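Local coordinates for protein methylxanthine N3-demethylase NdmB (Pseudomonas putida, PDB 6ICL) that catalyses the NADH-dependent N3-demethylation of theobromine and related methylxanthines, releasing formaldehyde, as a Rieske non-heme iron oxygenase of bacterial caffeine degradation, at residues K30-H35 / K344-L349; I146-L151 / Q159-S164; K65-R70 / A87-G92. One frame throughout, in Å; residues are numbered along the deposited sequence.

How the contacts relate
Three long-range contacts of one Rieske oxygenase chain illustrate how chemistry follows place. Contacts 1 and 2 are buried, whereas contact 3 is only partly so and is bordered by a second subunit. Contact 1 joins the N-terminal segment to a C-terminal helix through one phenol-imidazole hydrogen bond and the packing of the tyrosine ring; contact 2 is wholly apolar, with a tryptophan from the Rieske sheet resting on the linker to the catalytic domain; contact 3 joins the same sheet to the cluster-binding part through valine packing, with a water weakly bridging a lysine and a glutamine. Contacts 2 and 3 meet through V149 and L66, while H35 of contact 1 packs on R150 of contact 2.

Contact 1 (K30-H35 / K344-L349)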
loop_
_atom_site.group_PDB
_atom_site.type_symbol
_atom_site.label_atom_id
_atom_site.label_comp_id
_atom_site.label_asym_id
_atom_site.label_seq_id
_atom_site.Cartn_x
_atom_site.Cartn_y
_atom_site.Cartn_z
ATOM N N LYS A 30 26.161 -25.524 15.229
ATOM C CA LYS A 30 25.006 -25.150 16.038
ATOM C C LYS A 30 24.337 -26.338 16.711
ATOM O O LYS A 30 23.284 -26.167 17.338
ATOM C CB LYS A 30 23.980 -24.397 15.182
ATOM C CG LYS A 30 24.530 -23.165 14.481
ATOM C CD LYS A 30 24.993 -22.123 15.480
ATOM C CE LYS A 30 25.349 -20.829 14.746
ATOM N NZ LYS A 30 26.069 -19.847 15.628
ATOM N N THR A 31 24.924 -27.532 16.618
ATOM C CA THR A 31 24.265 -28.721 17.156
ATOM C C THR A 31 23.947 -28.557 18.632
ATOM O O THR A 31 22.904 -29.023 19.095
ATOM C CB THR A 31 25.146 -29.960 16.942
ATOM O OG1 THR A 31 25.348 -30.161 15.545
ATOM C CG2 THR A 31 24.498 -31.210 17.531
ATOM N N TYR A 32 24.829 -27.879 19.382
ATOM C CA TYR A 32 24.638 -27.725 20.819
ATOM C C TYR A 32 23.302 -27.084 21.159
ATOM O O TYR A 32 22.691 -27.426 22.184
ATOM C CB TYR A 32 25.781 -26.898 21.428
ATOM C CG TYR A 32 25.906 -25.407 21.078
ATOM C CD1 TYR A 32 26.250 -24.976 19.798
ATOM C CD2 TYR A 32 25.764 -24.433 22.071
ATOM C CE1 TYR A 32 26.419 -23.605 19.514
ATOM C CE2 TYR A 32 25.931 -23.069 21.800
ATOM C CZ TYR A 32 26.256 -22.661 20.530
ATOM O OH TYR A 32 26.423 -21.307 20.288
ATOM N N LEU A 33 22.847 -26.143 20.331
ATOM C CA LEU A 33 21.633 -25.404 20.650
ATOM C C LEU A 33 20.423 -26.319 20.702
ATOM O O LEU A 33 19.468 -26.020 21.424
ATOM C CB LEU A 33 21.421 -24.277 19.631
ATOM C CG LEU A 33 22.502 -23.187 19.577
ATOM C CD1 LEU A 33 22.247 -22.174 18.437
ATOM C CD2 LEU A 33 22.592 -22.479 20.895
ATOM N N ARG A 34 20.457 -27.444 19.995
ATOM C CA ARG A 34 19.330 -28.369 20.027
ATOM C C ARG A 34 19.067 -28.970 21.405
ATOM O O ARG A 34 17.944 -29.411 21.658
ATOM C CB ARG A 34 19.560 -29.482 19.017
ATOM C CG ARG A 34 19.721 -28.946 17.613
ATOM C CD ARG A 34 19.907 -30.079 16.639
ATOM N NE ARG A 34 18.752 -30.970 16.622
ATOM C CZ ARG A 34 17.730 -30.831 15.787
ATOM N NH1 ARG A 34 17.736 -29.834 14.913
ATOM N NH2 ARG A 34 16.709 -31.684 15.821
ATOM N N HIS A 35 20.054 -28.976 22.309
ATOM C CA HIS A 35 19.940 -29.652 23.604
ATOM C C HIS A 35 19.406 -28.757 24.712
ATOM O O HIS A 35 19.210 -29.234 25.841
ATOM C CB HIS A 35 21.304 -30.218 24.023
ATOM C CG HIS A 35 21.793 -31.312 23.127
ATOM N ND1 HIS A 35 22.610 -31.080 22.043
ATOM C CD2 HIS A 35 21.551 -32.647 23.140
ATOM C CE1 HIS A 35 22.855 -32.223 21.429
ATOM N NE2 HIS A 35 22.224 -33.187 22.075
ATOM N N LYS A 344 33.090 -17.456 25.288
ATOM C CA LYS A 344 33.908 -18.614 25.656
ATOM C C LYS A 344 33.047 -19.834 25.913
ATOM O O LYS A 344 33.321 -20.925 25.400
ATOM C CB LYS A 344 34.735 -18.310 26.907
ATOM C CG LYS A 344 35.951 -17.432 26.693
ATOM C CD LYS A 344 36.933 -17.605 27.877
ATOM C CE LYS A 344 38.111 -16.612 27.829
ATOM N NZ LYS A 344 39.021 -16.804 26.657
ATOM N N TRP A 345 32.002 -19.674 26.726
ATOM C CA TRP A 345 31.201 -20.835 27.076
ATOM C C TRP A 345 30.376 -21.311 25.891
ATOM O O TRP A 345 30.204 -22.520 25.712
ATOM C CB TRP A 345 30.319 -20.525 28.282
ATOM C CG TRP A 345 29.852 -21.738 29.012
ATOM C CD1 TRP A 345 30.133 -23.043 28.705
ATOM C CD2 TRP A 345 29.028 -21.770 30.178
ATOM N NE1 TRP A 345 29.516 -23.881 29.602
ATOM C CE2 TRP A 345 28.838 -23.125 30.519
ATOM C CE3 TRP A 345 28.418 -20.782 30.958
ATOM C CZ2 TRP A 345 28.071 -23.518 31.604
ATOM C CZ3 TRP A 345 27.661 -21.179 32.052
ATOM C CH2 TRP A 345 27.504 -22.534 32.367
ATOM N N HIS A 346 29.903 -20.390 25.041
ATOM C CA HIS A 346 29.210 -20.812 23.826
ATOM C C HIS A 346 30.131 -21.650 22.942
ATOM O O HIS A 346 29.735 -22.708 22.448
ATOM C CB HIS A 346 28.678 -19.592 23.060
ATOM C CG HIS A 346 27.223 -19.325 23.289
ATOM N ND1 HIS A 346 26.242 -19.805 22.443
ATOM C CD2 HIS A 346 26.580 -18.649 24.273
ATOM C CE1 HIS A 346 25.057 -19.428 22.893
ATOM N NE2 HIS A 346 25.233 -18.725 24.001
ATOM N N LYS A 347 31.380 -21.202 22.756
ATOM C CA LYS A 347 32.313 -21.945 21.905
ATOM C C LYS A 347 32.604 -23.322 22.476
ATOM O O LYS A 347 32.661 -24.312 21.740
ATOM C CB LYS A 347 33.626 -21.170 21.745
ATOM C CG LYS A 347 34.604 -21.815 20.759
ATOM C CD LYS A 347 33.973 -21.874 19.373
ATOM C CE LYS A 347 34.911 -22.417 18.308
ATOM N NZ LYS A 347 34.166 -22.729 17.039
ATOM N N GLU A 348 32.794 -23.397 23.791
ATOM C CA GLU A 348 33.082 -24.670 24.433
ATOM C C GLU A 348 31.891 -25.616 24.328
ATOM O O GLU A 348 32.055 -26.810 24.040
ATOM C CB GLU A 348 33.463 -24.409 25.890
ATOM C CG GLU A 348 33.602 -25.641 26.765
ATOM C CD GLU A 348 33.860 -25.269 28.212
ATOM O OE1 GLU A 348 34.525 -24.226 28.459
ATOM O OE2 GLU A 348 33.374 -26.006 29.099
ATOM N N LEU A 349 30.678 -25.088 24.549
ATOM C CA LEU A 349 29.462 -25.881 24.390
ATOM C C LEU A 349 29.303 -26.370 22.960
ATOM O O LEU A 349 28.941 -27.529 22.728
ATOM C CB LEU A 349 28.245 -25.056 24.800
ATOM C CG LEU A 349 28.168 -24.752 26.282
ATOM C CD1 LEU A 349 27.251 -23.554 26.520
ATOM C CD2 LEU A 349 27.677 -25.972 27.043
#
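The 30-35 segment, a turn with helical backbone angles from T31 to R34, comes nearest to helix 337-355 where the CA atoms of Y32 and L349 are 6.3 Å apart. Almost everything that crosses this gap is carried by the ring of Y32. Its CG lies between the backbone N and the carbonyl carbon (chi1 68°), a rotation that turns the ring along the helix flank and takes the hydroxyl back toward H346, nearly one turn before L349. There Y32 OH meets H346 ND1 at 2.6 Å, a short hydrogen bond in which either group could be the donor. The oxygen lies in the plane of the imidazole, at its edge, and ND1 in turn lies in the plane of the phenol ring. The two rings are nevertheless turned almost square to each other, their planes at 83°. H346 NE2 is also hydrogen-bonded, so both imidazole nitrogens have partners and the rotation of the ring is probably well fixed.

The rest of the phenol is held by packing. Over one face, toward the rim, lies the backbone oxygen H346 O, 3.8 Å above the plane; on the opposite face L33 CD2 sits 3.5 Å above it. Nearer the root of the side chain, Y32 CD2 touches L349 CB at 3.7 Å, and Y32 CB approaches L349 O at 3.5 Å. F360 of helix 357-365 touches both Y32 and L349, and E186 of helix 185-192 borders Y32 and H346. This is loop-on-helix packing with one buried polar link, joining the loop that leads into strand 37-42 to helix 337-355, away from the cluster and the mononuclear iron.

Contact 2 (I146-L151 / Q159-S164)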
loop_
_atom_site.group_PDB
_atom_site.type_symbol
_atom_site.label_atom_id
_atom_site.label_comp_id
_atom_site.label_asym_id
_atom_site.label_seq_id
_atom_site.Cartn_x
_atom_site.Cartn_y
_atom_site.Cartn_z
ATOM N N ILE A 146 4.955 -19.270 29.350
ATOM C CA ILE A 146 5.678 -19.323 28.091
ATOM C C ILE A 146 5.794 -20.780 27.673
ATOM O O ILE A 146 5.912 -21.661 28.529
ATOM C CB ILE A 146 7.058 -18.652 28.235
ATOM C CG1 ILE A 146 6.874 -17.129 28.284
ATOM C CG2 ILE A 146 7.986 -19.081 27.108
ATOM C CD1 ILE A 146 8.165 -16.348 28.563
ATOM N N VAL A 147 5.717 -21.043 26.365
ATOM C CA VAL A 147 5.873 -22.390 25.823
ATOM C C VAL A 147 7.337 -22.640 25.465
ATOM O O VAL A 147 7.912 -21.935 24.626
ATOM C CB VAL A 147 4.977 -22.597 24.595
ATOM C CG1 VAL A 147 5.075 -24.047 24.104
ATOM C CG2 VAL A 147 3.535 -22.218 24.921
ATOM N N TRP A 148 7.922 -23.675 26.074
ATOM C CA TRP A 148 9.322 -24.048 25.903
ATOM C C TRP A 148 9.409 -25.371 25.167
ATOM O O TRP A 148 8.609 -26.284 25.403
ATOM C CB TRP A 148 10.022 -24.197 27.260
ATOM C CG TRP A 148 9.973 -22.984 28.072
ATOM C CD1 TRP A 148 8.973 -22.597 28.927
ATOM C CD2 TRP A 148 10.953 -21.958 28.105
ATOM N NE1 TRP A 148 9.287 -21.389 29.504
ATOM C CE2 TRP A 148 10.503 -20.976 29.014
ATOM C CE3 TRP A 148 12.185 -21.774 27.461
ATOM C CZ2 TRP A 148 11.230 -19.822 29.281
ATOM C CZ3 TRP A 148 12.909 -20.642 27.735
ATOM C CH2 TRP A 148 12.433 -19.674 28.637
ATOM N N VAL A 149 10.387 -25.483 24.290
ATOM C CA VAL A 149 10.628 -26.696 23.533
ATOM C C VAL A 149 12.115 -27.022 23.615
ATOM O O VAL A 149 12.966 -26.131 23.525
ATOM C CB VAL A 149 10.196 -26.554 22.055
ATOM C CG1 VAL A 149 10.524 -27.831 21.273
ATOM C CG2 VAL A 149 8.706 -26.197 21.934
ATOM N N ARG A 150 12.421 -28.309 23.759
ATOM C CA ARG A 150 13.782 -28.820 23.668
ATOM C C ARG A 150 13.799 -29.889 22.589
ATOM O O ARG A 150 13.070 -30.880 22.682
ATOM C CB ARG A 150 14.266 -29.382 25.009
ATOM C CG ARG A 150 15.671 -30.022 24.912
ATOM C CD ARG A 150 16.193 -30.427 26.285
ATOM N NE ARG A 150 15.385 -31.478 26.896
ATOM C CZ ARG A 150 15.594 -31.969 28.120
ATOM N NH1 ARG A 150 16.585 -31.495 28.880
ATOM N NH2 ARG A 150 14.803 -32.924 28.594
ATOM N N LEU A 151 14.610 -29.670 21.553
ATOM C CA LEU A 151 14.578 -30.553 20.405
ATOM C C LEU A 151 15.286 -31.869 20.656
ATOM O O LEU A 151 14.937 -32.874 20.027
ATOM C CB LEU A 151 15.207 -29.871 19.198
ATOM C CG LEU A 151 14.416 -28.681 18.664
ATOM C CD1 LEU A 151 15.138 -28.111 17.445
ATOM C CD2 LEU A 151 12.973 -29.106 18.327
ATOM N N GLN A 159 17.883 -27.553 31.682
ATOM C CA GLN A 159 16.564 -27.279 32.237
ATOM C C GLN A 159 16.044 -25.940 31.723
ATOM O O GLN A 159 16.769 -25.159 31.096
ATOM C CB GLN A 159 16.588 -27.282 33.769
ATOM C CG GLN A 159 17.474 -26.234 34.397
ATOM C CD GLN A 159 17.550 -26.418 35.913
ATOM O OE1 GLN A 159 16.629 -26.964 36.522
ATOM N NE2 GLN A 159 18.645 -25.974 36.517
ATOM N N ILE A 160 14.777 -25.679 32.011
ATOM C CA ILE A 160 14.144 -24.446 31.539
ATOM C C ILE A 160 14.757 -23.253 32.267
ATOM O O ILE A 160 14.924 -23.295 33.502
ATOM C CB ILE A 160 12.630 -24.505 31.744
ATOM C CG1 ILE A 160 12.030 -25.528 30.780
ATOM C CG2 ILE A 160 12.002 -23.108 31.548
ATOM C CD1 ILE A 160 10.654 -26.016 31.156
ATOM N N PRO A 161 15.103 -22.195 31.545
ATOM C CA PRO A 161 15.789 -21.054 32.149
ATOM C C PRO A 161 15.180 -20.550 33.446
ATOM O O PRO A 161 13.973 -20.650 33.695
ATOM C CB PRO A 161 15.701 -19.992 31.048
ATOM C CG PRO A 161 15.927 -20.845 29.779
ATOM C CD PRO A 161 15.181 -22.155 30.069
ATOM N N TYR A 162 16.056 -19.954 34.248
ATOM C CA TYR A 162 15.690 -19.428 35.544
ATOM C C TYR A 162 15.023 -18.062 35.430
ATOM O O TYR A 162 15.562 -17.144 34.803
ATOM C CB TYR A 162 16.950 -19.312 36.408
ATOM C CG TYR A 162 16.658 -18.693 37.734
ATOM C CD1 TYR A 162 16.041 -19.440 38.751
ATOM C CD2 TYR A 162 16.961 -17.362 37.970
ATOM C CE1 TYR A 162 15.753 -18.872 39.956
ATOM C CE2 TYR A 162 16.682 -16.784 39.173
ATOM C CZ TYR A 162 16.087 -17.539 40.161
ATOM O OH TYR A 162 15.816 -16.935 41.351
ATOM N N LEU A 163 13.885 -17.907 36.102
ATOM C CA LEU A 163 13.270 -16.613 36.355
ATOM C C LEU A 163 12.895 -16.562 37.827
ATOM O O LEU A 163 12.362 -17.528 38.367
ATOM C CB LEU A 163 12.020 -16.388 35.488
ATOM C CG LEU A 163 10.960 -15.408 36.000
ATOM C CD1 LEU A 163 11.410 -13.966 35.854
ATOM C CD2 LEU A 163 9.601 -15.639 35.307
ATOM N N SER A 164 13.186 -15.448 38.483
ATOM C CA SER A 164 12.895 -15.332 39.902
ATOM C C SER A 164 11.554 -14.643 40.109
ATOM O O SER A 164 11.142 -13.791 39.310
ATOM C CB SER A 164 14.001 -14.560 40.628
ATOM O OG SER A 164 14.001 -13.185 40.289
#
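The indole of W148 is covered on one face by I160 CG2 and on the opposite face by I146 CG2, while P161 meets the far end of its six-membered ring obliquely. The isoleucine methyl is a clear CH-pi partner: I160 CG2 stands 3.7 Å from the centroid of the five-membered ring of W148, only 11° off the ring normal. Its closest ring atom is W148 CE2, at 3.6 Å. This branch of I160 is anti to its own backbone N, which directs the methyl at the indole. The other covering group comes from the same strand, two residues earlier, and I146 CG2 lies 3.5 Å above the plane, displaced toward the rim. W148 is thereby pinched between its own strand and the loop.

P161 approaches the tryptophan from the opposite direction, its ring carbons meeting the six-membered ring of the indole at a slant. P161 CD is 3.6 Å from W148 CZ3, and P161 CG is 3.7 Å from the same atom. At the polar end of the indole, NE1 donates to the backbone oxygen of K143, so the nitrogen is satisfied within the Rieske sheet and the contact itself stays apolar. W274 of strand 270-281 packs on W148 as well, and S257 of strand 257-264 touches P161, bringing the large sheet of the catalytic domain into the same cluster. Such an aromatic-aliphatic cluster is interdomain packing: it sits where the linker leaves strand 146-150 of the Rieske domain, and wedges that linker between the Rieske sheet and the sheet of the VanA-type C-terminal domain.

Contact 3 (K65-R70 / A87-G92); sequences KLVLAR and AQLSIG
V67, on strand 64-71 of the Rieske domain, packs against the short 3-10 turn that follows the first pair of cluster ligands, C82 and H84. From CB outward its contacts divide between two residues. V67 CB itself lies 4.1 Å from S90 N. One branch, CG1, occupies the position between the backbone N and the carbonyl carbon (chi1 53°) and comes to 4.1 Å from L89 CB. The second branch, CG2, makes the closest approach, 3.6 Å to S90 CA. Both methyls thus face the turn, and the two backbones come close here, with 5.1 Å between the CA atoms of V67 and S90.

The turn is closed by a bond from G92 N to L89 O, and L89 extends on toward the cluster, its side chain about 4 Å from those of the ligand residues C82 and C105. V67 thus packs on L89, which itself lies beside the ligand residues, and so stands one layer behind them. A87, at the start of the same segment, touches the cluster. The polar groups alongside converge on one acid: S90 OG and Q88 NE2 are both hydrogen-bonded to D80. A second copy of the protein reaches this edge, where its W322 forms a cation-pi contact with K65 and its S320 hydrogen-bonds to Q88 N. K65 and Q88 cross at about a right angle, and a water links their ends: K65 NZ donates to it at 2.7 Å, while its bond to Q88 OE1, at 3.2 Å, is weak.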
loop_
_atom_site.group_PDB
_atom_site.type_symbol
_atom_site.label_atom_id
_atom_site.label_comp_id
_atom_site.label_asym_id
_atom_site.label_seq_id
_atom_site.Cartn_x
_atom_site.Cartn_y
_atom_site.Cartn_z
ATOM N N LYS A 65 10.555 -26.253 11.407
ATOM C CA LYS A 65 9.143 -25.920 11.462
ATOM C C LYS A 65 8.441 -26.916 12.380
ATOM O O LYS A 65 8.458 -28.125 12.125
ATOM C CB LYS A 65 8.552 -25.932 10.050
ATOM C CG LYS A 65 9.434 -25.157 9.051
ATOM C CD LYS A 65 8.656 -24.523 7.893
ATOM C CE LYS A 65 7.755 -25.487 7.148
ATOM N NZ LYS A 65 7.385 -24.935 5.801
ATOM N N LEU A 66 7.835 -26.404 13.439
ATOM C CA LEU A 66 7.179 -27.192 14.474
ATOM C C LEU A 66 5.707 -26.831 14.501
ATOM O O LEU A 66 5.332 -25.698 14.185
ATOM C CB LEU A 66 7.758 -26.899 15.889
ATOM C CG LEU A 66 9.290 -26.968 16.101
ATOM C CD1 LEU A 66 9.637 -26.684 17.563
ATOM C CD2 LEU A 66 9.842 -28.307 15.685
ATOM N N VAL A 67 4.878 -27.780 14.931
ATOM C CA VAL A 67 3.474 -27.511 15.225
ATOM C C VAL A 67 3.262 -27.673 16.724
ATOM O O VAL A 67 3.780 -28.616 17.336
ATOM C CB VAL A 67 2.533 -28.426 14.414
ATOM C CG1 VAL A 67 2.909 -29.912 14.596
ATOM C CG2 VAL A 67 1.075 -28.168 14.796
ATOM N N LEU A 68 2.554 -26.721 17.321
ATOM C CA LEU A 68 2.100 -26.795 18.697
ATOM C C LEU A 68 0.605 -27.073 18.698
ATOM O O LEU A 68 -0.147 -26.471 17.923
ATOM C CB LEU A 68 2.377 -25.484 19.446
ATOM C CG LEU A 68 3.833 -24.984 19.440
ATOM C CD1 LEU A 68 3.961 -23.679 20.202
ATOM C CD2 LEU A 68 4.791 -26.042 20.023
ATOM N N ALA A 69 0.169 -27.985 19.560
ATOM C CA ALA A 69 -1.257 -28.198 19.750
ATOM C C ALA A 69 -1.487 -28.670 21.173
ATOM O O ALA A 69 -0.638 -29.352 21.764
ATOM C CB ALA A 69 -1.818 -29.226 18.768
ATOM N N ARG A 70 -2.636 -28.307 21.719
ATOM C CA ARG A 70 -2.995 -28.724 23.067
ATOM C C ARG A 70 -3.901 -29.933 22.934
ATOM O O ARG A 70 -5.016 -29.822 22.416
ATOM C CB ARG A 70 -3.672 -27.611 23.859
ATOM C CG ARG A 70 -4.055 -28.076 25.263
ATOM C CD ARG A 70 -3.867 -26.974 26.266
ATOM N NE ARG A 70 -4.536 -25.764 25.820
ATOM C CZ ARG A 70 -4.361 -24.574 26.369
ATOM N NH1 ARG A 70 -3.536 -24.427 27.393
ATOM N NH2 ARG A 70 -5.022 -23.533 25.892
ATOM N N ALA A 87 1.829 -32.255 4.181
ATOM C CA ALA A 87 1.086 -31.042 4.520
ATOM C C ALA A 87 1.487 -30.512 5.900
ATOM O O ALA A 87 1.974 -31.250 6.760
ATOM C CB ALA A 87 -0.416 -31.313 4.475
ATOM N N GLN A 88 1.289 -29.203 6.114
ATOM C CA GLN A 88 1.564 -28.621 7.420
ATOM C C GLN A 88 0.444 -28.947 8.397
ATOM O O GLN A 88 -0.708 -28.536 8.196
ATOM C CB GLN A 88 1.738 -27.114 7.326
ATOM C CG GLN A 88 3.159 -26.721 6.960
ATOM C CD GLN A 88 3.315 -25.213 6.935
ATOM O OE1 GLN A 88 2.932 -24.572 5.964
ATOM N NE2 GLN A 88 3.854 -24.641 8.006
ATOM N N LEU A 89 0.792 -29.650 9.482
ATOM C CA LEU A 89 -0.192 -29.949 10.510
ATOM C C LEU A 89 -0.674 -28.684 11.206
ATOM O O LEU A 89 -1.803 -28.654 11.721
ATOM C CB LEU A 89 0.402 -30.958 11.519
ATOM C CG LEU A 89 0.855 -32.281 10.864
ATOM C CD1 LEU A 89 1.627 -33.159 11.837
ATOM C CD2 LEU A 89 -0.346 -33.054 10.327
ATOM N N SER A 90 0.138 -27.613 11.187
ATOM C CA SER A 90 -0.198 -26.402 11.939
ATOM C C SER A 90 -1.399 -25.662 11.366
ATOM O O SER A 90 -1.941 -24.775 12.045
ATOM C CB SER A 90 1.014 -25.457 12.005
ATOM O OG SER A 90 1.434 -25.062 10.693
ATOM N N ILE A 91 -1.813 -25.985 10.142
ATOM C CA ILE A 91 -3.064 -25.468 9.591
ATOM C C ILE A 91 -4.168 -26.537 9.607
ATOM O O ILE A 91 -5.171 -26.397 8.915
ATOM C CB ILE A 91 -2.881 -24.872 8.179
ATOM C CG1 ILE A 91 -2.569 -25.940 7.130
ATOM C CG2 ILE A 91 -1.792 -23.781 8.182
ATOM C CD1 ILE A 91 -2.422 -25.361 5.678
ATOM N N GLY A 92 -4.001 -27.601 10.394
ATOM C CA GLY A 92 -5.098 -28.533 10.577
ATOM C C GLY A 92 -5.928 -28.190 11.794
ATOM O O GLY A 92 -6.188 -27.020 12.080
HETATM O O HOH W 1 5.352 -25.057 3.954
#